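IroE-like serine hydrolase (Shewanella oneidensis, PDB 3GFF) probably hydrolyses ester bonds, as a serine hydrolase of the esterase D family with an alpha/beta-hydrolase fold. Local coordinates at residues A[145-149]-A[168-174]; A[183-187]-A[223-227]; A[200-204]-A[245-250]. All blocks are in the same frame, centred on the assembly; numbering follows the deposited sequence.

Contact 1 of 3, residues A[145-149]-A[168-174]; sequences SFGGL and LDTSLWF. With IMD (imidazole), chain D.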
loop_
_atom_site.group_PDB
_atom_site.type_symbol
_atom_site.label_atom_id
_atom_site.label_comp_id
_atom_site.label_asym_id
_atom_site.label_seq_id
_atom_site.Cartn_x
_atom_site.Cartn_y
_atom_site.Cartn_z
ATOM N N SER A 145 -7.071 -3.048 -14.931
ATOM C CA SER A 145 -8.351 -3.454 -15.515
ATOM C C SER A 145 -8.334 -3.073 -16.972
ATOM O O SER A 145 -7.381 -3.413 -17.680
ATOM C CB SER A 145 -9.524 -2.826 -14.752
ATOM O OG SER A 145 -10.794 -3.391 -15.114
ATOM N N PHE A 146 -9.367 -2.396 -17.453
ATOM C CA PHE A 146 -9.352 -1.900 -18.838
ATOM C C PHE A 146 -8.124 -1.039 -19.152
ATOM O O PHE A 146 -7.634 -1.072 -20.275
ATOM C CB PHE A 146 -10.607 -1.121 -19.153
ATOM C CG PHE A 146 -11.776 -1.977 -19.393
ATOM C CD1 PHE A 146 -12.559 -2.414 -18.350
ATOM C CD2 PHE A 146 -12.106 -2.357 -20.675
ATOM C CE1 PHE A 146 -13.627 -3.212 -18.602
ATOM C CE2 PHE A 146 -13.171 -3.157 -20.906
ATOM C CZ PHE A 146 -13.924 -3.585 -19.909
ATOM N N GLY A 147 -7.629 -0.268 -18.183
ATOM C CA GLY A 147 -6.388 0.512 -18.378
ATOM C C GLY A 147 -5.191 -0.404 -18.676
ATOM O O GLY A 147 -4.206 0.008 -19.301
ATOM N N GLY A 148 -5.255 -1.653 -18.220
ATOM C CA GLY A 148 -4.235 -2.651 -18.530
ATOM C C GLY A 148 -4.146 -2.915 -20.034
ATOM O O GLY A 148 -3.096 -3.243 -20.536
ATOM N N LEU A 149 -5.274 -2.776 -20.732
ATOM C CA LEU A 149 -5.373 -2.987 -22.172
ATOM C C LEU A 149 -4.664 -1.877 -22.912
ATOM O O LEU A 149 -4.195 -2.114 -24.010
ATOM C CB LEU A 149 -6.831 -3.044 -22.652
ATOM C CG LEU A 149 -7.646 -4.259 -22.254
ATOM C CD1 LEU A 149 -9.121 -4.022 -22.523
ATOM C CD2 LEU A 149 -7.110 -5.485 -23.015
ATOM N N LEU A 168 -1.996 -4.301 -14.545
ATOM C CA LEU A 168 -2.575 -4.820 -13.302
ATOM C C LEU A 168 -3.982 -5.410 -13.531
ATOM O O LEU A 168 -4.975 -4.709 -13.662
ATOM C CB LEU A 168 -2.587 -3.712 -12.239
ATOM C CG LEU A 168 -1.249 -2.938 -12.071
ATOM C CD1 LEU A 168 -1.343 -1.772 -11.032
ATOM C CD2 LEU A 168 -0.120 -3.926 -11.761
ATOM N N ASP A 169 -4.006 -6.722 -13.585
ATOM C CA ASP A 169 -5.195 -7.541 -13.819
ATOM C C ASP A 169 -5.899 -7.105 -15.074
ATOM O O ASP A 169 -7.072 -6.801 -15.078
ATOM C CB ASP A 169 -6.119 -7.534 -12.625
ATOM C CG ASP A 169 -6.770 -8.877 -12.410
ATOM O OD1 ASP A 169 -6.082 -9.893 -12.648
ATOM O OD2 ASP A 169 -7.936 -8.914 -11.988
ATOM N N THR A 170 -5.139 -7.092 -16.149
ATOM C CA THR A 170 -5.615 -6.650 -17.480
ATOM C C THR A 170 -6.907 -7.359 -17.898
ATOM O O THR A 170 -7.016 -8.585 -17.751
ATOM C CB THR A 170 -4.542 -6.953 -18.525
ATOM O OG1 THR A 170 -3.317 -6.338 -18.104
ATOM C CG2 THR A 170 -4.942 -6.439 -19.948
ATOM N N SER A 171 -7.863 -6.582 -18.410
ATOM C CA SER A 171 -9.143 -7.109 -18.889
ATOM C C SER A 171 -8.972 -7.727 -20.316
ATOM O O SER A 171 -9.573 -7.247 -21.285
ATOM C CB SER A 171 -10.173 -5.970 -18.918
ATOM O OG SER A 171 -10.307 -5.335 -17.638
ATOM N N LEU A 172 -8.157 -8.779 -20.417
ATOM C CA LEU A 172 -7.884 -9.473 -21.673
ATOM C C LEU A 172 -9.137 -10.143 -22.238
ATOM O O LEU A 172 -9.173 -10.499 -23.417
ATOM C CB LEU A 172 -6.758 -10.527 -21.499
ATOM C CG LEU A 172 -5.334 -10.018 -21.178
ATOM C CD1 LEU A 172 -4.305 -11.196 -20.965
ATOM C CD2 LEU A 172 -4.847 -9.147 -22.309
ATOM N N TRP A 173 -10.144 -10.365 -21.397
ATOM C CA TRP A 173 -11.414 -10.905 -21.868
ATOM C C TRP A 173 -12.101 -9.973 -22.897
ATOM O O TRP A 173 -12.918 -10.422 -23.739
ATOM C CB TRP A 173 -12.348 -11.186 -20.695
ATOM C CG TRP A 173 -12.687 -9.965 -19.913
ATOM C CD1 TRP A 173 -12.083 -9.541 -18.779
ATOM C CD2 TRP A 173 -13.686 -8.976 -20.234
ATOM N NE1 TRP A 173 -12.659 -8.371 -18.345
ATOM C CE2 TRP A 173 -13.631 -7.991 -19.231
ATOM C CE3 TRP A 173 -14.617 -8.835 -21.271
ATOM C CZ2 TRP A 173 -14.467 -6.882 -19.222
ATOM C CZ3 TRP A 173 -15.437 -7.725 -21.280
ATOM C CH2 TRP A 173 -15.363 -6.763 -20.249
ATOM N N PHE A 174 -11.731 -8.690 -22.892
ATOM C CA PHE A 174 -12.392 -7.772 -23.780
ATOM C C PHE A 174 -12.129 -8.164 -25.229
ATOM O O PHE A 174 -10.982 -8.348 -25.638
ATOM C CB PHE A 174 -12.023 -6.321 -23.523
ATOM C CG PHE A 174 -12.708 -5.386 -24.457
ATOM C CD1 PHE A 174 -14.003 -5.013 -24.240
ATOM C CD2 PHE A 174 -12.087 -4.976 -25.608
ATOM C CE1 PHE A 174 -14.661 -4.200 -25.127
ATOM C CE2 PHE A 174 -12.731 -4.148 -26.495
ATOM C CZ PHE A 174 -14.008 -3.743 -26.246
HETATM N N1 IMD D . -12.917 -6.201 -15.951
HETATM C C2 IMD D . -12.739 -7.350 -15.241
HETATM N N3 IMD D . -13.684 -7.417 -14.258
HETATM C C4 IMD D . -14.451 -6.294 -14.335
HETATM C C5 IMD D . -13.968 -5.532 -15.411
#
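Leu-149 and Phe-146, both on helix 146-156, close over the loop that carries Ser-171. Both methyls of Leu-149 lie 3.5 Å from the backbone O of Ser-171. CD1 of Leu-149 also meets CB of Phe-174 at 3.8 Å, while CD2 also touches CG2 of Thr-170. The leucine thus packs on Thr-170, Ser-171 and Phe-174. Phe-146 offers one face of its ring to Ser-171. CB of Ser-171 stands 4.2 Å from the ring centroid of Phe-146, only 6° off the normal, a CH-pi contact. OG of Ser-171 lies over that ring nearer its rim. Around the ring, CD1 of Phe-174 comes in at the edge, by CE2. Trp-173 meets the next ring atom, its CZ2 3.4 Å from CZ of Phe-146, with the planes at 86°.

This is the probable nucleophile elbow of an alpha/beta hydrolase, a tight turn between strand 138-144 and helix 146-156. Ser-145 sits at its apex with a positive phi. Its N donates to O of Leu-168 at 3.0 Å, which ties the elbow to the end of the neighbouring strand. Its O is gripped twice, from opposite faces of its plane, by N of Gly-148 and by N of Ser-171. The bond from Ser-171 N to Ser-145 O is 3.3 Å long and comes from above the carbonyl plane. OG of Ser-145 is hydrogen-bonded to His-247. Ser-171 has OG beside its own backbone N (chi1 -56°), a torsion that sets the hydroxyl against the peptide between Ser-145 and Phe-146, where it accepts from N1 of the bound imidazole at 3.2 Å. NE1 of Trp-173 lies near the same imidazole nitrogen, which sits at the edge of the indole.

Contact 2 of 3, residues A[183-187]-A[223-227]; sequences LEERV and FADKL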
loop_
_atom_site.group_PDB
_atom_site.type_symbol
_atom_site.label_atom_id
_atom_site.label_comp_id
_atom_site.label_asym_id
_atom_site.label_seq_id
_atom_site.Cartn_x
_atom_site.Cartn_y
_atom_site.Cartn_z
ATOM N N LEU A 183 -2.462 -9.682 -29.706
ATOM C CA LEU A 183 -1.364 -9.560 -28.730
ATOM C C LEU A 183 -0.361 -10.697 -28.833
ATOM O O LEU A 183 0.853 -10.463 -28.818
ATOM C CB LEU A 183 -1.869 -9.520 -27.289
ATOM C CG LEU A 183 -2.138 -8.223 -26.589
ATOM C CD1 LEU A 183 -2.398 -8.583 -25.128
ATOM C CD2 LEU A 183 -0.950 -7.294 -26.704
ATOM N N GLU A 184 -0.880 -11.922 -28.892
ATOM C CA GLU A 184 -0.055 -13.101 -29.031
ATOM C C GLU A 184 0.811 -13.011 -30.304
ATOM O O GLU A 184 1.965 -13.402 -30.288
ATOM C CB GLU A 184 -0.945 -14.343 -29.100
ATOM C CG GLU A 184 -1.628 -14.713 -27.783
ATOM C CD GLU A 184 -2.649 -15.824 -27.952
ATOM O OE1 GLU A 184 -3.066 -16.093 -29.095
ATOM O OE2 GLU A 184 -3.061 -16.410 -26.950
ATOM N N GLU A 185 0.224 -12.537 -31.404
ATOM C CA GLU A 185 0.939 -12.349 -32.656
ATOM C C GLU A 185 2.139 -11.411 -32.446
ATOM O O GLU A 185 3.225 -11.651 -32.960
ATOM C CB GLU A 185 0.000 -11.798 -33.722
ATOM C CG GLU A 185 -0.994 -12.840 -34.166
ATOM C CD GLU A 185 -1.928 -12.433 -35.295
ATOM O OE1 GLU A 185 -1.871 -11.278 -35.816
ATOM O OE2 GLU A 185 -2.725 -13.329 -35.666
ATOM N N ARG A 186 1.949 -10.373 -31.646
ATOM C CA ARG A 186 3.026 -9.432 -31.373
ATOM C C ARG A 186 4.167 -10.077 -30.582
ATOM O O ARG A 186 5.329 -9.815 -30.869
ATOM C CB ARG A 186 2.499 -8.212 -30.631
ATOM C CG ARG A 186 3.571 -7.173 -30.330
ATOM C CD ARG A 186 4.117 -6.542 -31.552
ATOM N NE ARG A 186 5.300 -5.702 -31.300
ATOM C CZ ARG A 186 6.558 -6.137 -31.327
ATOM N NH1 ARG A 186 6.793 -7.413 -31.558
ATOM N NH2 ARG A 186 7.590 -5.303 -31.127
ATOM N N VAL A 187 3.812 -10.885 -29.580
ATOM C CA VAL A 187 4.759 -11.652 -28.725
ATOM C C VAL A 187 5.657 -12.587 -29.573
ATOM O O VAL A 187 6.889 -12.500 -29.517
ATOM C CB VAL A 187 3.956 -12.437 -27.630
ATOM C CG1 VAL A 187 4.771 -13.545 -26.976
ATOM C CG2 VAL A 187 3.417 -11.489 -26.600
ATOM N N PHE A 223 -1.531 -16.132 -20.752
ATOM C CA PHE A 223 -0.769 -15.162 -21.559
ATOM C C PHE A 223 0.615 -14.957 -20.937
ATOM O O PHE A 223 1.618 -14.875 -21.667
ATOM C CB PHE A 223 -1.562 -13.851 -21.747
ATOM C CG PHE A 223 -0.892 -12.853 -22.627
ATOM C CD1 PHE A 223 -0.747 -13.093 -23.993
ATOM C CD2 PHE A 223 -0.428 -11.661 -22.117
ATOM C CE1 PHE A 223 -0.101 -12.186 -24.810
ATOM C CE2 PHE A 223 0.209 -10.745 -22.942
ATOM C CZ PHE A 223 0.356 -11.010 -24.289
ATOM N N ALA A 224 0.653 -14.902 -19.603
ATOM C CA ALA A 224 1.892 -14.802 -18.822
ATOM C C ALA A 224 2.762 -16.040 -19.086
ATOM O O ALA A 224 3.966 -15.906 -19.357
ATOM C CB ALA A 224 1.581 -14.682 -17.277
ATOM N N ASP A 225 2.140 -17.233 -19.005
ATOM C CA ASP A 225 2.822 -18.503 -19.312
ATOM C C ASP A 225 3.368 -18.461 -20.727
ATOM O O ASP A 225 4.484 -18.898 -20.961
ATOM C CB ASP A 225 1.908 -19.724 -19.143
ATOM C CG ASP A 225 1.725 -20.141 -17.678
ATOM O OD1 ASP A 225 2.344 -19.497 -16.787
ATOM O OD2 ASP A 225 0.958 -21.118 -17.411
ATOM N N LYS A 226 2.599 -17.895 -21.662
ATOM C CA LYS A 226 3.057 -17.782 -23.048
ATOM C C LYS A 226 4.243 -16.837 -23.154
ATOM O O LYS A 226 5.228 -17.165 -23.819
ATOM C CB LYS A 226 1.931 -17.385 -24.007
ATOM C CG LYS A 226 2.367 -17.253 -25.462
ATOM C CD LYS A 226 1.200 -16.956 -26.389
ATOM C CE LYS A 226 0.536 -18.193 -26.853
ATOM N NZ LYS A 226 1.419 -18.863 -27.865
ATOM N N LEU A 227 4.175 -15.690 -22.486
ATOM C CA LEU A 227 5.296 -14.745 -22.488
ATOM C C LEU A 227 6.578 -15.380 -21.881
ATOM O O LEU A 227 7.692 -15.166 -22.366
ATOM C CB LEU A 227 4.934 -13.466 -21.735
ATOM C CG LEU A 227 4.122 -12.382 -22.446
ATOM C CD1 LEU A 227 3.600 -11.442 -21.466
ATOM C CD2 LEU A 227 4.960 -11.632 -23.471
#
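The short segments 183-187 and 223-227 run almost parallel, their axes 11.1 Å apart at 14°. They belong to helices 178-189 and 215-230, neighbours in one helical layer of the alpha/beta-hydrolase fold. Helix 215-230 lies on strands 195-201 and 235-241, against which Leu-227 packs. Helix 178-189 leans on helix 146-156 through Leu-183.

Phe-223 bridges the gap. Its CG is anti to the backbone N (chi1 -176°), which swings the ring toward the other helix. The far end of the ring reaches between Leu-183 and Val-187. CZ of Phe-223 meets CD1 of Leu-183 at 3.8 Å and CG2 of Val-187 at 3.9 Å. The leucine crosses the ring at about a right angle. CG of Leu-227 lies over one face of the same ring, offset toward its rim.

Glu-184 and Lys-226 cover the more solvent-facing side. The contact between them is made by their carbon chains, with CG of Glu-184 3.9 Å from CD of Lys-226. The lysine chain is bent at its last two torsions. Its NZ stays 5.2 Å from OE2 of Glu-184, so opposite charges are near but do not touch. Deeper in, the packing is tight: CG2 of Val-187 presses on CD2 of Leu-227 at 3.5 Å, closer than two methyl groups usually come.

Contact 3 of 3, residues A[200-204]-A[245-250]; sequences AIANN and ETHQSV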
loop_
_atom_site.group_PDB
_atom_site.type_symbol
_atom_site.label_atom_id
_atom_site.label_comp_id
_atom_site.label_asym_id
_atom_site.label_seq_id
_atom_site.Cartn_x
_atom_site.Cartn_y
_atom_site.Cartn_z
ATOM N N ALA A 200 0.335 -8.127 -13.005
ATOM C CA ALA A 200 -0.216 -8.551 -11.708
ATOM C C ALA A 200 -1.427 -9.354 -12.126
ATOM O O ALA A 200 -2.161 -8.922 -13.024
ATOM C CB ALA A 200 -0.655 -7.354 -10.821
ATOM N N ILE A 201 -1.636 -10.504 -11.495
ATOM C CA ILE A 201 -2.748 -11.372 -11.828
ATOM C C ILE A 201 -3.477 -11.733 -10.539
ATOM O O ILE A 201 -2.911 -12.421 -9.683
ATOM C CB ILE A 201 -2.286 -12.677 -12.564
ATOM C CG1 ILE A 201 -1.431 -12.334 -13.778
ATOM C CG2 ILE A 201 -3.518 -13.530 -12.974
ATOM C CD1 ILE A 201 -0.743 -13.544 -14.490
ATOM N N ALA A 202 -4.726 -11.260 -10.406
ATOM C CA ALA A 202 -5.529 -11.505 -9.216
ATOM C C ALA A 202 -6.369 -12.793 -9.345
ATOM O O ALA A 202 -6.245 -13.516 -10.321
ATOM C CB ALA A 202 -6.422 -10.283 -8.908
ATOM N N ASN A 203 -7.219 -13.057 -8.349
ATOM C CA ASN A 203 -8.067 -14.250 -8.291
ATOM C C ASN A 203 -9.567 -13.862 -8.145
ATOM O O ASN A 203 -10.227 -14.255 -7.175
ATOM C CB ASN A 203 -7.591 -15.111 -7.109
ATOM C CG ASN A 203 -8.247 -16.506 -7.072
ATOM O OD1 ASN A 203 -8.716 -17.002 -8.079
ATOM N ND2 ASN A 203 -8.299 -17.109 -5.896
ATOM N N ASN A 204 -10.096 -13.069 -9.083
ATOM C CA ASN A 204 -11.494 -12.585 -8.996
ATOM C C ASN A 204 -12.456 -13.748 -9.288
ATOM O O ASN A 204 -12.252 -14.468 -10.285
ATOM C CB ASN A 204 -11.743 -11.470 -10.001
ATOM C CG ASN A 204 -12.940 -10.593 -9.641
ATOM O OD1 ASN A 204 -12.939 -9.940 -8.602
ATOM N ND2 ASN A 204 -13.923 -10.520 -10.528
ATOM N N GLU A 245 -6.199 -11.842 -3.701
ATOM C CA GLU A 245 -6.637 -10.557 -4.166
ATOM C C GLU A 245 -7.771 -10.688 -5.190
ATOM O O GLU A 245 -7.966 -11.747 -5.853
ATOM C CB GLU A 245 -5.469 -9.765 -4.794
ATOM C CG GLU A 245 -4.273 -9.454 -3.835
ATOM C CD GLU A 245 -4.593 -8.466 -2.739
ATOM O OE1 GLU A 245 -5.460 -7.581 -2.911
ATOM O OE2 GLU A 245 -3.949 -8.563 -1.688
ATOM N N THR A 246 -8.520 -9.590 -5.294
ATOM C CA THR A 246 -9.626 -9.463 -6.218
ATOM C C THR A 246 -9.191 -8.558 -7.368
ATOM O O THR A 246 -8.131 -7.919 -7.353
ATOM C CB THR A 246 -10.842 -8.822 -5.559
ATOM O OG1 THR A 246 -10.521 -7.471 -5.252
ATOM C CG2 THR A 246 -11.276 -9.558 -4.284
ATOM N N HIS A 247 -10.038 -8.498 -8.381
ATOM C CA HIS A 247 -9.740 -7.711 -9.547
ATOM C C HIS A 247 -9.532 -6.233 -9.191
ATOM O O HIS A 247 -8.600 -5.554 -9.658
ATOM C CB HIS A 247 -10.882 -7.887 -10.544
ATOM C CG HIS A 247 -10.793 -6.981 -11.709
ATOM N ND1 HIS A 247 -9.766 -7.058 -12.616
ATOM C CD2 HIS A 247 -11.609 -5.992 -12.132
ATOM C CE1 HIS A 247 -9.950 -6.138 -13.546
ATOM N NE2 HIS A 247 -11.069 -5.491 -13.283
ATOM N N GLN A 248 -10.396 -5.735 -8.338
ATOM C CA GLN A 248 -10.245 -4.362 -7.887
ATOM C C GLN A 248 -9.109 -4.174 -6.837
ATOM O O GLN A 248 -8.298 -3.263 -6.995
ATOM C CB GLN A 248 -11.608 -3.781 -7.462
ATOM C CG GLN A 248 -12.523 -3.466 -8.693
ATOM C CD GLN A 248 -11.964 -2.348 -9.599
ATOM O OE1 GLN A 248 -11.316 -1.412 -9.138
ATOM N NE2 GLN A 248 -12.231 -2.448 -10.890
ATOM N N SER A 249 -9.008 -5.043 -5.826
ATOM C CA SER A 249 -7.967 -4.857 -4.758
ATOM C C SER A 249 -6.508 -5.025 -5.208
ATOM O O SER A 249 -5.589 -4.609 -4.502
ATOM C CB SER A 249 -8.178 -5.806 -3.575
ATOM O OG SER A 249 -7.633 -7.099 -3.827
ATOM N N VAL A 250 -6.283 -5.652 -6.345
ATOM C CA VAL A 250 -4.910 -5.925 -6.746
ATOM C C VAL A 250 -4.186 -4.697 -7.318
ATOM O O VAL A 250 -2.966 -4.734 -7.467
ATOM C CB VAL A 250 -4.807 -7.125 -7.722
ATOM C CG1 VAL A 250 -5.118 -6.666 -9.178
ATOM C CG2 VAL A 250 -3.410 -7.767 -7.627
HETATM O O HOH W 1 -13.165 -6.992 -7.677
#
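Asn-204 and His-247 meet through an amide oxygen and a backbone N-H. N of His-247 donates to OD1 of Asn-204 at 3.2 Å. The bond is nearly straight at 169°, but the donor stands above the plane of the amide rather than on a lone pair. CG of Asn-204 is anti to the backbone N (chi1 -159°), and this extends the amide across CB of His-247. OD1 has a second partner, a water that donates to it and accepts from N of Gln-248. ND2 of Asn-204 is taken by O of Leu-206. With an alanine here, N of His-247 and the water would probably lose their acceptor and O of Leu-206 its donor, so the start of the histidine loop would be less firmly fixed.

One residue earlier, N of Asn-203 donates to O of Glu-245 at 2.9 Å, again from above the carbonyl plane. The Asn-203 amide is satisfied by O of Pro-243 and NZ of Lys-217. CB of Ala-202 packs 3.3 Å from O of Thr-246 and 3.7 Å from CB of Val-250.

Segment 245-250 is braced from within. N of Ser-249 donates to OG1 of Thr-246 at 2.9 Å, an ST motif. In return N of Thr-246 donates to OG of Ser-249 at 3.0 Å. OE2 of Glu-245 bonds to OH of Tyr-256 of the second subunit. The His-247 ring is held at both nitrogens, ND1 by Asp-169 and NE2 by Ser-145, as in the histidine of a Ser-His-Asp catalytic triad of an alpha/beta hydrolase.

Overall arrangement
Contacts 1 and 3 together build the probable active site; their centres lie about 11 Å apart. ND1 of His-247 is 2.7 Å from OD2 of Asp-169, and NE2 of His-247 is 2.8 Å from OG of Ser-145. Contact 1 thus supplies two members of the likely triad and contact 3 the third. The imidazole, probably from the crystallisation liquor, touches both contacts and may mark the substrate pocket. Contact 2 lies farther out, its centre about 14 Å from that of contact 1 and about 20 Å from that of contact 3. It meets the loop of contact 1 where CD1 of Leu-183 packs 3.8 Å from CD2 of Leu-172. Ala-224 joins it to Ile-201 of contact 3.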